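Protein (polyandrocarpa lectin) (Polyandrocarpa misakiensis, PDB 1BYF) binds galactose in a calcium-dependent manner as a dimeric C-type lectin and serves in the defence of the tunicate against microorganisms. Local coordinates at residues 6-11 with 18-23; 30-35 with 118-123; 45-50 with 102-107; 65-70 with 80-85; 98-101 with 106-109. All blocks are in the same frame, centred on the assembly; numbering follows the deposited sequence.

Contact 1 of 5, residues 6-11 with 18-23; sequences LFSDET and GTYCQS
Tyr20 reaches from helix 14-22 of the C-type lectin domain to the strand at residues 6-8, and its side chain shows how one residue can serve a helix, a sheet and a subunit interface at once. With CG anti to the backbone N (chi1 176°), the ring leaves the helix toward the strand and rests on Val117 and Cys119 of the central strand 115-122. Farther out, the two sides of the ring meet different groups: CE1 lies 4.3 Å from Leu6 CD2 in a loose apolar contact, while CE2 comes within 3.8 Å of Glu10 OE1, the carboxylate plane being tilted 53° from the ring. Next along, Tyr20 CZ is 3.9 Å from Ser8 OG. At the tip, Tyr20 OH stands 3.2 Å from Ser8 OG, which donates a weak hydrogen bond to it, and 3.3 Å from Ser8 CB. Ser8 OG is already engaged, for it accepts a hydrogen bond from Glu10 N at 3.1 Å (N-H...O 154°), an ST turn at the corner where the chain passes from strand 3-8 to strand 10-12. The stronger partner of the tyrosine hydroxyl is Glu4 OE2 of the second subunit, whose strand also pairs antiparallel with residues 6-8 and carries the sheet across the dimer interface. Arg24 adds a cation-pi contact to the Tyr20 ring. Since the link from Ser8 is weak, it is mainly the carboxylate of the other chain that would probably help to orient the buried phenol, and its negative charge would probably favour the phenol as donor there.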
# COMPACT_ATOMS: atom_id res chain seq x y z
N LEU A 6 4.44 -1.13 2.14
CA LEU A 6 4.13 0.02 2.98
C LEU A 6 4.29 1.30 2.15
O LEU A 6 5.32 1.47 1.52
CB LEU A 6 5.07 0.03 4.18
CG LEU A 6 5.12 1.30 5.04
CD1 LEU A 6 3.77 1.64 5.64
CD2 LEU A 6 6.14 1.15 6.16
N PHE A 7 3.28 2.15 2.13
CA PHE A 7 3.33 3.42 1.42
C PHE A 7 3.32 4.52 2.49
O PHE A 7 2.48 4.42 3.40
CB PHE A 7 2.12 3.64 0.52
CG PHE A 7 1.95 2.69 -0.63
CD1 PHE A 7 1.25 1.51 -0.48
CD2 PHE A 7 2.47 3.01 -1.88
CE1 PHE A 7 1.09 0.65 -1.55
CE2 PHE A 7 2.30 2.15 -2.96
CZ PHE A 7 1.61 0.97 -2.79
N SER A 8 4.17 5.51 2.38
CA SER A 8 4.17 6.59 3.37
C SER A 8 4.12 7.97 2.73
O SER A 8 4.84 8.25 1.77
CB SER A 8 5.36 6.48 4.32
OG SER A 8 5.38 7.63 5.17
N ASP A 9 3.24 8.81 3.25
CA ASP A 9 3.09 10.18 2.78
C ASP A 9 4.24 11.07 3.27
O ASP A 9 4.36 12.21 2.84
CB ASP A 9 1.76 10.78 3.24
CG ASP A 9 0.63 10.28 2.34
OD1 ASP A 9 0.85 10.25 1.11
OD2 ASP A 9 -0.43 9.94 2.88
N GLU A 10 5.05 10.53 4.16
CA GLU A 10 6.21 11.21 4.69
C GLU A 10 7.29 11.34 3.62
O GLU A 10 7.58 10.30 3.03
CB GLU A 10 6.84 10.29 5.75
CG GLU A 10 6.55 10.62 7.19
CD GLU A 10 7.82 11.07 7.90
OE1 GLU A 10 8.57 10.18 8.37
OE2 GLU A 10 8.04 12.29 7.97
N THR A 11 7.88 12.50 3.41
CA THR A 11 8.91 12.63 2.39
C THR A 11 10.31 12.69 2.97
O THR A 11 10.53 13.14 4.09
CB THR A 11 8.65 13.91 1.56
OG1 THR A 11 8.66 15.01 2.47
CG2 THR A 11 7.29 13.82 0.88
N GLY A 18 15.85 4.71 2.45
CA GLY A 18 16.41 3.38 2.67
C GLY A 18 16.41 3.03 4.16
O GLY A 18 15.97 1.96 4.58
N THR A 19 16.91 3.93 4.98
CA THR A 19 16.97 3.77 6.42
C THR A 19 15.57 3.66 7.03
O THR A 19 15.33 2.90 7.96
CB THR A 19 17.66 5.02 7.03
OG1 THR A 19 18.98 5.11 6.48
CG2 THR A 19 17.74 4.91 8.54
N TYR A 20 14.65 4.45 6.50
CA TYR A 20 13.26 4.45 6.95
C TYR A 20 12.68 3.04 6.83
O TYR A 20 12.07 2.52 7.76
CB TYR A 20 12.46 5.45 6.10
CG TYR A 20 10.98 5.49 6.38
CD1 TYR A 20 10.13 4.56 5.80
CD2 TYR A 20 10.42 6.46 7.21
CE1 TYR A 20 8.77 4.58 6.05
CE2 TYR A 20 9.06 6.50 7.45
CZ TYR A 20 8.24 5.55 6.87
OH TYR A 20 6.89 5.54 7.10
N CYS A 21 12.87 2.43 5.66
CA CYS A 21 12.35 1.09 5.42
C CYS A 21 13.09 0.06 6.27
O CYS A 21 12.49 -0.83 6.88
CB CYS A 21 12.42 0.71 3.94
SG CYS A 21 11.41 1.69 2.81
N GLN A 22 14.41 0.18 6.32
CA GLN A 22 15.24 -0.75 7.08
C GLN A 22 14.88 -0.79 8.55
O GLN A 22 14.86 -1.86 9.15
CB GLN A 22 16.73 -0.39 6.92
CG GLN A 22 17.31 -0.66 5.55
CD GLN A 22 17.39 -2.13 5.21
OE1 GLN A 22 18.31 -2.84 5.63
NE2 GLN A 22 16.42 -2.61 4.43
N SER A 23 14.60 0.37 9.14
CA SER A 23 14.25 0.46 10.55
C SER A 23 12.93 -0.26 10.84
O SER A 23 12.61 -0.56 11.99
CB SER A 23 14.11 1.92 10.96
OG SER A 23 13.02 2.52 10.27

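Contact 2 of 5, residues 30-35 with 118-123; sequences SSAMRD and ICEKEL. With ZN (zinc ion), chain I.
Glu120 belongs to strand 115-122, a central strand of the C-type lectin fold, and its carboxylate fastens the loop 30-35 that leads from strand 27-28 into helix 36-49. Three donors of the loop converge on this one group. Glu120 OE1 receives two backbone amides, Ser30 N at 2.8 Å and Ala32 N at 2.7 Å, both nearly straight. They come from different directions: Ala32 N approaches on the syn side, little removed from the carboxylate plane, whereas Ser30 N stands well above that plane, 66° out of it. Glu120 OE2 takes the hydroxyl of Ser31, with OG 2.9 Å away and again on the syn side. That hydroxyl is shared, since Ser31 OG is also hydrogen-bonded to Tyr3 OH. The glutamate reaches the loop because CG sits between its backbone N and carbonyl carbon (chi1 72°) and the chain then runs extended, so that OE1 ends 3.3 Å from Ala32 CB. Around the site Ala32 packs on Tyr3 and Ile42, and Ser30 on Trp69. The loop coils briefly through 31-33 and ends at Asp35, the N-cap of helix 36-49, whose OD1 accepts a hydrogen bond from Met38 N. Asp35 OD2 is a ligand of a zinc ion at 2.1 Å, beside two waters, and Asp35 OD1 accepts a hydrogen bond from one of these. The case illustrates how a buried carboxylate can be paid for by main-chain amides: with two amides and a hydroxyl donating to it, Glu120 would probably remain ionised although largely screened from solvent.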
# COMPACT_ATOMS: atom_id res chain seq x y z
N SER A 30 11.68 -2.91 -4.38
CA SER A 30 12.58 -3.35 -5.45
C SER A 30 12.05 -4.59 -6.14
O SER A 30 11.52 -4.48 -7.24
CB SER A 30 13.99 -3.58 -4.91
OG SER A 30 13.98 -4.55 -3.88
N SER A 31 12.19 -5.77 -5.53
CA SER A 31 11.70 -6.98 -6.20
C SER A 31 10.22 -6.88 -6.49
O SER A 31 9.78 -7.40 -7.53
CB SER A 31 12.01 -8.24 -5.40
OG SER A 31 11.06 -8.44 -4.37
N ALA A 32 9.44 -6.19 -5.65
CA ALA A 32 8.00 -6.09 -5.95
C ALA A 32 7.76 -5.32 -7.23
O ALA A 32 6.75 -5.53 -7.91
CB ALA A 32 7.22 -5.53 -4.77
N MET A 33 8.68 -4.43 -7.61
CA MET A 33 8.52 -3.68 -8.85
C MET A 33 8.75 -4.56 -10.09
O MET A 33 8.35 -4.19 -11.19
CB MET A 33 9.44 -2.47 -8.89
CG MET A 33 9.16 -1.44 -7.81
SD MET A 33 7.55 -0.67 -7.96
CE MET A 33 7.74 0.44 -9.34
N ARG A 34 9.39 -5.70 -9.91
CA ARG A 34 9.67 -6.62 -11.01
C ARG A 34 8.61 -7.71 -11.10
O ARG A 34 8.66 -8.61 -11.94
CB ARG A 34 11.06 -7.22 -10.84
CG ARG A 34 12.17 -6.17 -10.72
CD ARG A 34 13.54 -6.81 -10.89
NE ARG A 34 13.85 -7.78 -9.85
CZ ARG A 34 14.35 -7.56 -8.65
NH1 ARG A 34 14.64 -6.35 -8.21
NH2 ARG A 34 14.56 -8.60 -7.83
N ASP A 35 7.62 -7.64 -10.22
CA ASP A 35 6.52 -8.61 -10.15
C ASP A 35 5.31 -8.04 -10.88
O ASP A 35 4.77 -7.00 -10.50
CB ASP A 35 6.26 -8.88 -8.67
CG ASP A 35 5.16 -9.84 -8.30
OD1 ASP A 35 4.02 -9.70 -8.81
OD2 ASP A 35 5.40 -10.74 -7.47
N ILE A 118 8.11 3.99 -0.40
CA ILE A 118 7.46 2.71 -0.59
C ILE A 118 8.44 1.62 -0.13
O ILE A 118 9.55 1.54 -0.65
CB ILE A 118 7.09 2.41 -2.05
CG1 ILE A 118 6.25 3.56 -2.60
CG2 ILE A 118 6.32 1.09 -2.14
CD1 ILE A 118 5.96 3.44 -4.09
N CYS A 119 8.01 0.84 0.85
CA CYS A 119 8.83 -0.25 1.36
C CYS A 119 8.16 -1.60 1.05
O CYS A 119 6.94 -1.67 0.89
CB CYS A 119 9.03 -0.18 2.87
SG CYS A 119 9.51 1.43 3.50
N GLU A 120 9.00 -2.63 0.99
CA GLU A 120 8.55 -3.98 0.74
C GLU A 120 9.18 -4.97 1.72
O GLU A 120 10.22 -4.73 2.33
CB GLU A 120 8.87 -4.45 -0.68
CG GLU A 120 10.34 -4.75 -0.95
CD GLU A 120 10.62 -5.43 -2.27
OE1 GLU A 120 10.15 -4.97 -3.34
OE2 GLU A 120 11.34 -6.46 -2.29
N LYS A 121 8.53 -6.13 1.82
CA LYS A 121 9.04 -7.24 2.59
C LYS A 121 8.44 -8.52 1.99
O LYS A 121 7.23 -8.74 2.02
CB LYS A 121 8.79 -7.16 4.09
CG LYS A 121 9.38 -8.35 4.84
CD LYS A 121 9.05 -8.27 6.32
CE LYS A 121 9.20 -9.64 6.98
NZ LYS A 121 10.56 -10.20 6.69
N GLU A 122 9.32 -9.30 1.36
CA GLU A 122 8.89 -10.55 0.76
C GLU A 122 8.36 -11.46 1.86
O GLU A 122 8.90 -11.48 2.96
CB GLU A 122 10.03 -11.22 -0.01
CG GLU A 122 9.81 -12.71 -0.23
CD GLU A 122 10.13 -13.20 -1.62
OE1 GLU A 122 10.87 -12.51 -2.36
OE2 GLU A 122 9.63 -14.28 -2.00
N LEU A 123 7.33 -12.23 1.56
CA LEU A 123 6.76 -13.15 2.53
C LEU A 123 6.91 -14.58 2.02
O LEU A 123 6.46 -14.82 0.89
CB LEU A 123 5.27 -12.86 2.72
CG LEU A 123 4.88 -11.49 3.26
CD1 LEU A 123 3.38 -11.27 3.12
CD2 LEU A 123 5.30 -11.33 4.72
ZN ZN I . 3.99 -12.18 -7.03
O HOH W 1 2.10 -11.26 -7.44
O HOH W 2 3.88 -13.23 -8.96

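Contact 3 of 5, residues 45-50 with 102-107. With CA (calcium ion), chain C.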
# COMPACT_ATOMS: atom_id res chain seq x y z
N PHE A 45 -1.94 2.51 -6.94
CA PHE A 45 -2.02 3.34 -5.74
C PHE A 45 -1.37 4.70 -6.00
O PHE A 45 -1.93 5.75 -5.70
CB PHE A 45 -1.33 2.65 -4.57
CG PHE A 45 -1.39 3.30 -3.22
CD1 PHE A 45 -0.56 4.36 -2.89
CD2 PHE A 45 -2.27 2.84 -2.25
CE1 PHE A 45 -0.61 4.95 -1.64
CE2 PHE A 45 -2.32 3.42 -0.99
CZ PHE A 45 -1.49 4.48 -0.68
N THR A 46 -0.14 4.68 -6.52
CA THR A 46 0.58 5.93 -6.76
C THR A 46 -0.11 6.77 -7.83
O THR A 46 -0.02 8.00 -7.77
CB THR A 46 2.06 5.71 -7.11
OG1 THR A 46 2.14 5.01 -8.35
CG2 THR A 46 2.73 4.89 -6.01
N GLU A 47 -0.80 6.15 -8.77
CA GLU A 47 -1.52 6.90 -9.79
C GLU A 47 -2.57 7.80 -9.12
O GLU A 47 -2.77 8.94 -9.53
CB GLU A 47 -2.24 5.99 -10.78
CG GLU A 47 -2.88 6.70 -11.97
CD GLU A 47 -4.23 7.31 -11.69
OE1 GLU A 47 -4.97 6.85 -10.78
OE2 GLU A 47 -4.60 8.29 -12.37
N VAL A 48 -3.29 7.24 -8.15
CA VAL A 48 -4.32 8.01 -7.47
C VAL A 48 -3.68 9.16 -6.71
O VAL A 48 -4.13 10.30 -6.75
CB VAL A 48 -5.14 7.16 -6.47
CG1 VAL A 48 -6.09 8.02 -5.65
CG2 VAL A 48 -5.93 6.09 -7.20
N LYS A 49 -2.61 8.83 -5.99
CA LYS A 49 -1.91 9.83 -5.19
C LYS A 49 -1.32 10.94 -6.06
O LYS A 49 -1.30 12.09 -5.61
CB LYS A 49 -0.84 9.16 -4.33
CG LYS A 49 -1.44 8.59 -3.03
CD LYS A 49 -1.25 9.64 -1.93
CE LYS A 49 -2.15 9.35 -0.74
NZ LYS A 49 -1.94 10.37 0.33
N GLY A 50 -0.86 10.59 -7.25
CA GLY A 50 -0.30 11.57 -8.17
C GLY A 50 0.93 12.26 -7.63
O GLY A 50 1.17 13.42 -7.97
N LYS A 102 4.76 12.76 -13.15
CA LYS A 102 4.38 13.16 -14.50
C LYS A 102 3.81 12.01 -15.32
O LYS A 102 2.82 12.18 -16.04
CB LYS A 102 5.58 13.76 -15.25
CG LYS A 102 5.22 14.22 -16.66
CD LYS A 102 6.32 15.09 -17.25
CE LYS A 102 6.04 15.45 -18.70
NZ LYS A 102 7.03 16.42 -19.23
N TYR A 103 4.43 10.83 -15.23
CA TYR A 103 3.98 9.68 -16.00
C TYR A 103 3.55 8.50 -15.14
O TYR A 103 2.97 7.55 -15.66
CB TYR A 103 5.12 9.20 -16.91
CG TYR A 103 5.60 10.20 -17.94
CD1 TYR A 103 4.90 10.35 -19.14
CD2 TYR A 103 6.73 10.97 -17.74
CE1 TYR A 103 5.33 11.25 -20.10
CE2 TYR A 103 7.17 11.87 -18.69
CZ TYR A 103 6.46 12.01 -19.87
OH TYR A 103 6.89 12.90 -20.82
N ASN A 104 3.87 8.56 -13.86
CA ASN A 104 3.60 7.47 -12.93
C ASN A 104 4.43 6.27 -13.39
O ASN A 104 4.01 5.12 -13.40
CB ASN A 104 2.14 7.12 -12.74
CG ASN A 104 1.85 6.25 -11.53
OD1 ASN A 104 1.03 5.32 -11.56
ND2 ASN A 104 2.53 6.52 -10.44
N LEU A 105 5.66 6.59 -13.78
CA LEU A 105 6.63 5.62 -14.27
C LEU A 105 8.01 6.02 -13.74
O LEU A 105 8.16 7.12 -13.19
CB LEU A 105 6.63 5.50 -15.79
CG LEU A 105 5.50 4.72 -16.45
CD1 LEU A 105 5.64 4.74 -17.97
CD2 LEU A 105 5.44 3.27 -15.98
N LEU A 106 8.99 5.14 -13.86
CA LEU A 106 10.31 5.39 -13.30
C LEU A 106 11.08 6.52 -13.98
O LEU A 106 10.89 6.85 -15.14
CB LEU A 106 11.14 4.10 -13.31
CG LEU A 106 10.56 2.89 -12.58
CD1 LEU A 106 11.61 1.79 -12.54
CD2 LEU A 106 10.10 3.24 -11.17
N ASP A 107 11.95 7.13 -13.18
CA ASP A 107 12.75 8.26 -13.66
C ASP A 107 14.01 8.39 -12.82
O ASP A 107 13.97 8.10 -11.62
CB ASP A 107 11.90 9.53 -13.60
CG ASP A 107 12.72 10.79 -13.80
OD1 ASP A 107 13.47 10.82 -14.80
OD2 ASP A 107 12.61 11.71 -12.97
CA CA C . 15.39 11.83 -15.37
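Asn104 points its amide at the last turn of helix 36-49, where it meets Thr46 and Glu47 from quite different angles. Against Thr46 the asparagine runs obliquely; against Glu47 it crosses at about a right angle. The amide atom modelled as ND2 lies 2.6 Å from Thr46 OG1, and the one modelled as OD1 lies 3.4 Å from Glu47 CB, the two ends of the amide being open to exchange. Two torsions bring the groups together. Thr46 OG1 sits between its backbone N and carbonyl carbon (chi1 65°), from where it hydrogen-bonds to Leu43 O one turn back, while Asn104 extends CG away from its own backbone N. Glu47 offers its CB to the amide, and its carboxylate is turned away. Asn104 itself has a left-handed backbone conformation in the connection between strands 96-100 and 105-109, a common role for asparagine in turns. Three residues on, Asp107 OD1 binds the calcium ion at 2.2 Å. The contact thus joins the tip of this hairpin to the C-terminal end of helix 36-49, with Ile99 of strand 96-100 beside Asn104 and Tyr53 of strand 53-55 beside Thr46.

Contact 4 of 5, residues 65-70 with 80-85; sequences YNFLWN and DLWSPN
Trp82 NE1 is hydrogen-bonded to the carbonyl O of Pro76, and this polar tie accompanies an aromatic contact with Phe67 in the long loop region of the C-type lectin domain. The two rings form a T-shaped (edge-to-face) pair: the six-membered ring of Trp82 presents its edge to one face of Phe67, with centroids 5.1 Å apart and planes at 62°. Trp82 CH2 stands over the centre of the phenyl ring, 3.8 Å above its plane. Beside it, Trp82 CZ2 lies 3.8 Å from Phe67 CD2. In Trp82 CG lies beside the backbone N (chi1 -64°), which swings the indole across to segment 65-70. Phe67 also touches Asp108, a ligand of the sugar-binding calcium, and both rings pack on Val97 of strand 96-100, so the pair lies close to the calcium site. Backbone bonds from Leu81 and Ser83 to Leu106 fasten segment 80-85 to strand 105-109. A second, smaller contact is made by Trp69, two residues after Phe67, with Leu81, next to Trp82. There Leu81 CD1 meets the rim of the indole, lying in its plane, 3.9 Å from Trp69 CZ2.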
# COMPACT_ATOMS: atom_id res chain seq x y z
N TYR A 65 24.57 4.62 -16.45
CA TYR A 65 23.24 4.03 -16.51
C TYR A 65 23.30 2.54 -16.20
O TYR A 65 22.59 1.73 -16.79
CB TYR A 65 22.52 4.32 -17.82
CG TYR A 65 22.17 5.76 -18.09
CD1 TYR A 65 22.10 6.71 -17.08
CD2 TYR A 65 21.86 6.17 -19.38
CE1 TYR A 65 21.76 8.03 -17.34
CE2 TYR A 65 21.52 7.49 -19.65
CZ TYR A 65 21.48 8.41 -18.63
OH TYR A 65 21.14 9.72 -18.90
N ASN A 66 24.13 2.20 -15.22
CA ASN A 66 24.20 0.83 -14.73
C ASN A 66 23.30 0.77 -13.49
O ASN A 66 23.76 0.67 -12.36
CB ASN A 66 25.63 0.43 -14.40
CG ASN A 66 26.46 0.47 -15.68
OD1 ASN A 66 26.14 -0.27 -16.60
ND2 ASN A 66 27.45 1.35 -15.71
N PHE A 67 22.00 0.95 -13.73
CA PHE A 67 21.05 0.98 -12.62
C PHE A 67 20.90 -0.37 -11.94
O PHE A 67 20.71 -1.38 -12.62
CB PHE A 67 19.70 1.50 -13.12
CG PHE A 67 19.78 3.00 -13.35
CD1 PHE A 67 19.67 3.87 -12.29
CD2 PHE A 67 19.99 3.50 -14.62
CE1 PHE A 67 19.76 5.24 -12.49
CE2 PHE A 67 20.07 4.86 -14.83
CZ PHE A 67 19.96 5.73 -13.77
N LEU A 68 20.94 -0.38 -10.61
CA LEU A 68 20.73 -1.62 -9.88
C LEU A 68 19.66 -1.47 -8.80
O LEU A 68 19.65 -0.52 -8.03
CB LEU A 68 22.00 -2.10 -9.19
CG LEU A 68 23.23 -2.47 -10.03
CD1 LEU A 68 24.37 -2.84 -9.09
CD2 LEU A 68 22.94 -3.61 -11.00
N TRP A 69 18.79 -2.47 -8.73
CA TRP A 69 17.78 -2.55 -7.67
C TRP A 69 18.57 -2.85 -6.40
O TRP A 69 19.68 -3.41 -6.54
CB TRP A 69 16.78 -3.65 -8.00
CG TRP A 69 15.83 -3.39 -9.13
CD1 TRP A 69 15.82 -3.97 -10.36
CD2 TRP A 69 14.73 -2.47 -9.12
NE1 TRP A 69 14.79 -3.47 -11.12
CE2 TRP A 69 14.11 -2.54 -10.37
CE3 TRP A 69 14.22 -1.59 -8.16
CZ2 TRP A 69 12.99 -1.77 -10.70
CZ3 TRP A 69 13.11 -0.83 -8.48
CH2 TRP A 69 12.51 -0.92 -9.74
N ASN A 70 18.13 -2.47 -5.21
CA ASN A 70 18.89 -2.69 -4.00
C ASN A 70 19.21 -4.16 -3.72
O ASN A 70 20.03 -4.40 -2.83
CB ASN A 70 18.17 -2.24 -2.72
CG ASN A 70 17.41 -0.95 -2.80
OD1 ASN A 70 17.92 0.03 -3.35
ND2 ASN A 70 16.19 -0.98 -2.25
N ASP A 80 10.52 -1.38 -19.65
CA ASP A 80 9.24 -0.74 -19.91
C ASP A 80 8.83 0.08 -18.68
O ASP A 80 7.87 0.85 -18.76
CB ASP A 80 8.12 -1.72 -20.21
CG ASP A 80 8.17 -2.52 -21.49
OD1 ASP A 80 8.96 -2.19 -22.40
OD2 ASP A 80 7.41 -3.51 -21.63
N LEU A 81 9.54 -0.07 -17.57
CA LEU A 81 9.21 0.64 -16.34
C LEU A 81 9.52 2.13 -16.41
O LEU A 81 8.86 2.94 -15.75
CB LEU A 81 9.93 0.02 -15.14
CG LEU A 81 9.45 -1.36 -14.69
CD1 LEU A 81 10.41 -1.96 -13.68
CD2 LEU A 81 8.05 -1.29 -14.12
N TRP A 82 10.52 2.50 -17.20
CA TRP A 82 10.93 3.89 -17.34
C TRP A 82 9.89 4.76 -18.03
O TRP A 82 9.21 4.37 -18.98
CB TRP A 82 12.23 4.00 -18.16
CG TRP A 82 13.43 3.37 -17.54
CD1 TRP A 82 13.99 2.17 -17.87
CD2 TRP A 82 14.23 3.90 -16.47
NE1 TRP A 82 15.08 1.92 -17.08
CE2 TRP A 82 15.25 2.97 -16.21
CE3 TRP A 82 14.17 5.06 -15.71
CZ2 TRP A 82 16.21 3.17 -15.22
CZ3 TRP A 82 15.12 5.26 -14.72
CH2 TRP A 82 16.13 4.32 -14.49
N SER A 83 9.81 6.01 -17.57
CA SER A 83 8.94 6.99 -18.22
C SER A 83 9.52 7.21 -19.62
O SER A 83 10.70 6.91 -19.84
CB SER A 83 8.94 8.33 -17.51
OG SER A 83 8.66 8.26 -16.12
N PRO A 84 8.72 7.75 -20.51
CA PRO A 84 9.17 8.09 -21.84
C PRO A 84 10.37 9.02 -21.76
O PRO A 84 10.39 9.99 -21.00
CB PRO A 84 7.98 8.77 -22.49
CG PRO A 84 6.79 8.36 -21.68
CD PRO A 84 7.31 8.14 -20.28
N ASN A 85 11.40 8.70 -22.53
CA ASN A 85 12.62 9.50 -22.60
C ASN A 85 13.43 9.54 -21.32
O ASN A 85 14.18 10.50 -21.09
CB ASN A 85 12.32 10.93 -23.05
CG ASN A 85 11.62 10.99 -24.39
OD1 ASN A 85 10.65 11.73 -24.55
ND2 ASN A 85 12.10 10.22 -25.36

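Contact 5 of 5, residues 98-101 with 106-109; sequences QIWS and LDDV. With CA (calcium ion), chain C; ACT (acetate ion), chain F.
The indole of Trp100 carries Asp107 OD2 over one face, 3.7 Å above its plane and toward the rim, and the methyl of an acetate ion lies over the same face. Its edge-to-face partner is Tyr103, at the turn of the beta hairpin to which both segments belong. The carboxylate of Asp107 is tilted 33° from the indole and runs alongside the amide of Gln98, the two side chains pointing the same way. Gln98 NE2 donates to Asp107 OD2 at 2.9 Å, with the oxygen almost exactly in the amide plane and using its anti lone pair. NE2 also donates to the acetate, probably a guest from the crystallisation liquor. In the backbone, Gln98 and Asp107 form an antiparallel hydrogen-bonded pair, with Gln98 N 3.0 Å from Asp107 O and Asp107 N 2.9 Å from Gln98 O. On the other face of the sheet, Ile99 CG1 packs on Leu106 CD2 at 3.9 Å. Gln98 thus acts from the second shell and probably helps to fix the rotation of Asp107. Glu86 and Asn89 join Asp107 and Asp108 in this carbohydrate-binding site; Asp108 contributes both OD1 and its backbone carbonyl, with Asp108 O 2.5 Å from the calcium.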
# COMPACT_ATOMS: atom_id res chain seq x y z
N GLN A 98 13.02 7.12 -8.97
CA GLN A 98 11.73 7.41 -8.37
C GLN A 98 10.61 7.01 -9.33
O GLN A 98 10.82 6.79 -10.52
CB GLN A 98 11.54 8.92 -8.12
CG GLN A 98 11.63 9.70 -9.44
CD GLN A 98 10.96 11.05 -9.39
OE1 GLN A 98 10.31 11.41 -8.41
NE2 GLN A 98 11.10 11.83 -10.46
N ILE A 99 9.42 7.01 -8.75
CA ILE A 99 8.20 6.88 -9.54
C ILE A 99 7.81 8.36 -9.72
O ILE A 99 7.47 9.01 -8.74
CB ILE A 99 7.07 6.11 -8.85
CG1 ILE A 99 7.37 4.61 -8.81
CG2 ILE A 99 5.76 6.36 -9.60
CD1 ILE A 99 6.51 3.82 -7.86
N TRP A 100 7.99 8.86 -10.93
CA TRP A 100 7.74 10.26 -11.25
C TRP A 100 6.27 10.55 -11.52
O TRP A 100 5.68 9.92 -12.40
CB TRP A 100 8.59 10.59 -12.47
CG TRP A 100 8.59 12.01 -12.94
CD1 TRP A 100 8.22 13.13 -12.25
CD2 TRP A 100 9.06 12.47 -14.22
NE1 TRP A 100 8.39 14.25 -13.02
CE2 TRP A 100 8.91 13.87 -14.24
CE3 TRP A 100 9.56 11.83 -15.35
CZ2 TRP A 100 9.25 14.65 -15.34
CZ3 TRP A 100 9.90 12.61 -16.45
CH2 TRP A 100 9.75 14.00 -16.44
N SER A 101 5.70 11.51 -10.81
CA SER A 101 4.28 11.82 -10.93
C SER A 101 3.85 12.22 -12.33
O SER A 101 2.68 12.03 -12.69
CB SER A 101 3.85 12.89 -9.93
OG SER A 101 4.49 14.13 -10.21
N LEU A 106 8.99 5.14 -13.86
CA LEU A 106 10.31 5.39 -13.30
C LEU A 106 11.08 6.52 -13.98
O LEU A 106 10.89 6.85 -15.14
CB LEU A 106 11.14 4.10 -13.31
CG LEU A 106 10.56 2.89 -12.58
CD1 LEU A 106 11.61 1.79 -12.54
CD2 LEU A 106 10.10 3.24 -11.17
N ASP A 107 11.95 7.13 -13.18
CA ASP A 107 12.75 8.26 -13.66
C ASP A 107 14.01 8.39 -12.82
O ASP A 107 13.97 8.10 -11.62
CB ASP A 107 11.90 9.53 -13.60
CG ASP A 107 12.72 10.79 -13.80
OD1 ASP A 107 13.47 10.82 -14.80
OD2 ASP A 107 12.61 11.71 -12.97
N ASP A 108 15.10 8.82 -13.45
CA ASP A 108 16.36 9.03 -12.75
C ASP A 108 16.44 10.49 -12.28
O ASP A 108 16.12 11.41 -13.02
CB ASP A 108 17.57 8.69 -13.60
CG ASP A 108 17.67 9.46 -14.90
OD1 ASP A 108 16.66 9.86 -15.50
OD2 ASP A 108 18.82 9.65 -15.35
N VAL A 109 16.85 10.67 -11.04
CA VAL A 109 16.98 11.99 -10.44
C VAL A 109 18.22 12.02 -9.55
O VAL A 109 18.80 10.97 -9.28
CB VAL A 109 15.77 12.32 -9.54
CG1 VAL A 109 14.52 12.56 -10.37
CG2 VAL A 109 15.53 11.20 -8.53
CA CA C . 15.39 11.83 -15.37
C ACT F . 10.58 15.63 -10.93
O ACT F . 10.32 14.85 -9.99
OXT ACT F . 10.10 16.79 -10.95
CH3 ACT F . 11.82 15.36 -11.79

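Overall arrangement
From the N terminus, contact 1 closes first, a short local loop joining the first strand to helix 14-22. Contact 2 then opens and closes only near the C terminus, bringing the loop before helix 36-49 to the last strand; the disulfide Cys21-Cys119 links it to contact 1. All the rest is nested inside it. Contact 3 joins the end of helix 36-49 to the hairpin of strands 96-100 and 105-109 and encloses contact 4, a loop within the long loop region. Contact 5, the hairpin itself, opens within contact 3 and finishes on the same strand, sharing Leu106 and Asp107. Helix, sheet and calcium-bearing loops are thereby tied together.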